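Local coordinates for protein ArsR family transcriptional regulator (Comamonas testosteroni, PDB 6UVU) that acts as an antimony(III)-responsive transcriptional repressor of the ArsR family, probably binding DNA through a winged helix-turn-helix domain, at residues 77-87 / 97-105. Sequence-based numbering, arbitrary orientation.
Sequences LQRLADRRILR and YRIVDPCVL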
# COMPACT_ATOMS: atom_id res chain seq x y z
N LEU B 77 11.11 -16.07 0.75
CA LEU B 77 9.89 -16.66 1.31
C LEU B 77 10.04 -16.96 2.80
O LEU B 77 9.12 -16.70 3.58
CB LEU B 77 9.51 -17.91 0.53
CG LEU B 77 9.04 -17.68 -0.91
CD1 LEU B 77 8.95 -19.00 -1.63
CD2 LEU B 77 7.72 -16.96 -0.94
N GLN B 78 11.19 -17.50 3.22
CA GLN B 78 11.33 -17.74 4.65
C GLN B 78 11.27 -16.43 5.45
O GLN B 78 10.77 -16.42 6.57
CB GLN B 78 12.59 -18.54 4.98
CG GLN B 78 13.72 -18.51 3.96
CD GLN B 78 14.57 -19.79 3.99
OE1 GLN B 78 14.44 -20.61 4.90
NE2 GLN B 78 15.44 -19.96 2.98
N ARG B 79 11.71 -15.31 4.86
CA ARG B 79 11.57 -14.02 5.55
C ARG B 79 10.11 -13.63 5.71
O ARG B 79 9.69 -13.17 6.79
CB ARG B 79 12.32 -12.91 4.81
CG ARG B 79 13.77 -13.19 4.55
CD ARG B 79 14.56 -13.25 5.86
NE ARG B 79 15.58 -14.29 5.76
CZ ARG B 79 15.42 -15.53 6.22
NH1 ARG B 79 16.39 -16.41 6.07
NH2 ARG B 79 14.30 -15.89 6.84
N LEU B 80 9.31 -13.74 4.63
CA LEU B 80 7.88 -13.44 4.74
C LEU B 80 7.21 -14.35 5.77
O LEU B 80 6.33 -13.91 6.52
CB LEU B 80 7.19 -13.61 3.38
CG LEU B 80 7.00 -12.44 2.39
CD1 LEU B 80 6.86 -11.09 3.10
CD2 LEU B 80 8.11 -12.39 1.35
N ALA B 81 7.61 -15.62 5.81
CA ALA B 81 7.15 -16.52 6.86
C ALA B 81 7.60 -16.03 8.24
O ALA B 81 6.80 -16.01 9.18
CB ALA B 81 7.66 -17.94 6.59
N ASP B 82 8.88 -15.64 8.38
CA ASP B 82 9.35 -15.05 9.64
C ASP B 82 8.46 -13.89 10.09
O ASP B 82 8.12 -13.79 11.27
CB ASP B 82 10.81 -14.57 9.52
CG ASP B 82 11.79 -15.72 9.37
OD1 ASP B 82 11.43 -16.87 9.67
OD2 ASP B 82 12.95 -15.47 8.95
N ARG B 83 8.06 -13.03 9.15
CA ARG B 83 7.20 -11.90 9.49
C ARG B 83 5.74 -12.30 9.61
O ARG B 83 4.89 -11.42 9.78
CB ARG B 83 7.34 -10.77 8.46
CG ARG B 83 8.78 -10.44 8.03
CD ARG B 83 9.54 -9.50 8.99
NE ARG B 83 9.93 -10.15 10.25
CZ ARG B 83 11.04 -10.86 10.43
NH1 ARG B 83 11.90 -11.05 9.44
NH2 ARG B 83 11.28 -11.41 11.62
N ARG B 84 5.43 -13.59 9.48
CA ARG B 84 4.07 -14.12 9.62
C ARG B 84 3.15 -13.71 8.47
O ARG B 84 1.93 -13.64 8.64
CB ARG B 84 3.45 -13.74 10.96
CG ARG B 84 4.15 -14.42 12.14
CD ARG B 84 3.84 -13.75 13.45
NE ARG B 84 3.99 -12.29 13.36
CZ ARG B 84 5.14 -11.63 13.48
NH1 ARG B 84 6.29 -12.27 13.70
NH2 ARG B 84 5.14 -10.31 13.38
N ILE B 85 3.71 -13.43 7.30
CA ILE B 85 2.86 -13.11 6.16
C ILE B 85 2.44 -14.40 5.45
O ILE B 85 1.34 -14.47 4.89
CB ILE B 85 3.58 -12.16 5.18
CG1 ILE B 85 4.11 -10.89 5.91
CG2 ILE B 85 2.67 -11.79 4.00
CD1 ILE B 85 3.04 -9.96 6.40
N LEU B 86 3.31 -15.40 5.48
CA LEU B 86 3.10 -16.69 4.84
C LEU B 86 3.07 -17.79 5.89
O LEU B 86 3.48 -17.62 7.04
CB LEU B 86 4.22 -16.97 3.83
CG LEU B 86 4.47 -15.90 2.78
CD1 LEU B 86 5.55 -16.31 1.83
CD2 LEU B 86 3.20 -15.59 2.03
N ARG B 87 2.55 -18.94 5.47
CA ARG B 87 2.69 -20.20 6.18
C ARG B 87 3.55 -21.11 5.32
O ARG B 87 3.28 -21.27 4.12
CB ARG B 87 1.32 -20.83 6.45
CG ARG B 87 1.32 -22.19 7.14
CD ARG B 87 -0.11 -22.56 7.55
NE ARG B 87 -0.40 -23.98 7.34
CZ ARG B 87 -0.73 -24.52 6.16
NH1 ARG B 87 -0.79 -23.76 5.07
NH2 ARG B 87 -0.99 -25.82 6.07
N TYR B 97 4.33 -22.79 0.26
CA TYR B 97 4.12 -21.48 0.88
C TYR B 97 2.75 -20.94 0.52
O TYR B 97 2.35 -20.99 -0.64
CB TYR B 97 5.19 -20.49 0.43
CG TYR B 97 6.55 -20.73 1.03
CD1 TYR B 97 6.90 -20.17 2.25
CD2 TYR B 97 7.49 -21.49 0.36
CE1 TYR B 97 8.15 -20.38 2.79
CE2 TYR B 97 8.74 -21.70 0.88
CZ TYR B 97 9.06 -21.15 2.09
OH TYR B 97 10.32 -21.39 2.58
N ARG B 98 2.03 -20.42 1.52
CA ARG B 98 0.71 -19.82 1.34
C ARG B 98 0.63 -18.51 2.12
O ARG B 98 1.21 -18.40 3.21
CB ARG B 98 -0.40 -20.77 1.81
CG ARG B 98 -1.74 -20.50 1.18
CD ARG B 98 -2.84 -21.34 1.82
NE ARG B 98 -2.56 -22.77 1.77
CZ ARG B 98 -2.89 -23.57 0.76
NH1 ARG B 98 -3.52 -23.06 -0.30
NH2 ARG B 98 -2.59 -24.87 0.80
N ILE B 99 -0.10 -17.54 1.57
CA ILE B 99 -0.35 -16.26 2.23
C ILE B 99 -1.40 -16.46 3.32
O ILE B 99 -2.52 -16.90 3.03
CB ILE B 99 -0.83 -15.19 1.23
CG1 ILE B 99 0.22 -14.85 0.18
CG2 ILE B 99 -1.26 -13.93 1.95
CD1 ILE B 99 -0.33 -14.01 -0.96
N VAL B 100 -1.06 -16.11 4.56
CA VAL B 100 -2.01 -16.19 5.66
C VAL B 100 -2.28 -14.83 6.31
O VAL B 100 -3.04 -14.77 7.28
CB VAL B 100 -1.56 -17.23 6.71
CG1 VAL B 100 -1.56 -18.63 6.10
CG2 VAL B 100 -0.19 -16.87 7.25
N ASP B 101 -1.71 -13.75 5.79
CA ASP B 101 -2.10 -12.41 6.25
C ASP B 101 -3.22 -11.87 5.35
O ASP B 101 -2.97 -11.56 4.18
CB ASP B 101 -0.89 -11.48 6.23
CG ASP B 101 -1.14 -10.17 6.97
OD1 ASP B 101 -2.20 -9.54 6.80
OD2 ASP B 101 -0.25 -9.77 7.74
N PRO B 102 -4.46 -11.75 5.84
CA PRO B 102 -5.53 -11.21 4.97
C PRO B 102 -5.39 -9.71 4.71
O PRO B 102 -5.84 -9.24 3.66
CB PRO B 102 -6.81 -11.53 5.74
CG PRO B 102 -6.38 -11.46 7.17
CD PRO B 102 -4.95 -11.99 7.21
N CYS B 103 -4.80 -8.95 5.62
CA CYS B 103 -4.55 -7.54 5.35
C CYS B 103 -3.62 -7.37 4.16
O CYS B 103 -3.87 -6.52 3.30
CB CYS B 103 -3.97 -6.86 6.59
SG CYS B 103 -5.09 -6.90 7.98
N VAL B 104 -2.53 -8.13 4.12
CA VAL B 104 -1.65 -8.12 2.95
C VAL B 104 -2.45 -8.47 1.71
O VAL B 104 -2.26 -7.85 0.65
CB VAL B 104 -0.47 -9.09 3.17
CG1 VAL B 104 0.09 -9.63 1.84
CG2 VAL B 104 0.63 -8.41 3.94
N LEU B 105 -3.40 -9.41 1.83
CA LEU B 105 -4.13 -9.88 0.67
C LEU B 105 -5.06 -8.81 0.11
O LEU B 105 -5.09 -8.59 -1.10
CB LEU B 105 -4.92 -11.14 1.02
CG LEU B 105 -5.56 -11.80 -0.20
CD1 LEU B 105 -4.47 -12.25 -1.18
CD2 LEU B 105 -6.40 -12.98 0.26
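Y97 lays its ring over L77, whose CB sits 3.6 Å from the ring centroid and 13° off the ring normal, a CH-pi contact over the middle of one face. L77 CD1 adds to it, 3.5 Å from Y97 CD2, and L86 CD1 approaches the ring obliquely. A broad, flat aromatic suits this place because it can cover a helix residue and a strand residue together; its chi1 of -73°, with CG anti to the carbonyl carbon, carries the ring out across helix 70-82. With alanine in place of Y97, L77 would lose the aromatic face over its CB, and a gap is likely to open between the helix and the hairpin.

R87 pairs with R98 through two backbone hydrogen bonds, R87 N to R98 O (2.7 Å) and R98 N to R87 O. Their side chains run side by side in the same direction, R87 NH1 at the edge of the R98 guanidinium and 3.9 Å from its NE, where the like charges probably repel. Arginine suits exposed position 87: the start of its aliphatic stem lies against V100, CB 3.6 Å from V100 CG1, while the guanidinium reaches outward.

At the hairpin end nearer helix 102-121, I85 O accepts from V100 N (2.9 Å) and, longer and more bent, from D101 N, both from one face of the carbonyl plane. Its buried, branched apolar side chain suits packing against V104, CD1 3.8 Å from V104 CG2. D101, the N-cap, offers carboxylate OD1 to V104 N in the helix's first turn.

The contact thus closes the base of the antiparallel hairpin 86-91/94-99, the wing of a winged helix-turn-helix fold. L77, L86 and I99 continue onto L51 of helix 42-54, and V104 reaches L35 of helix 26-39.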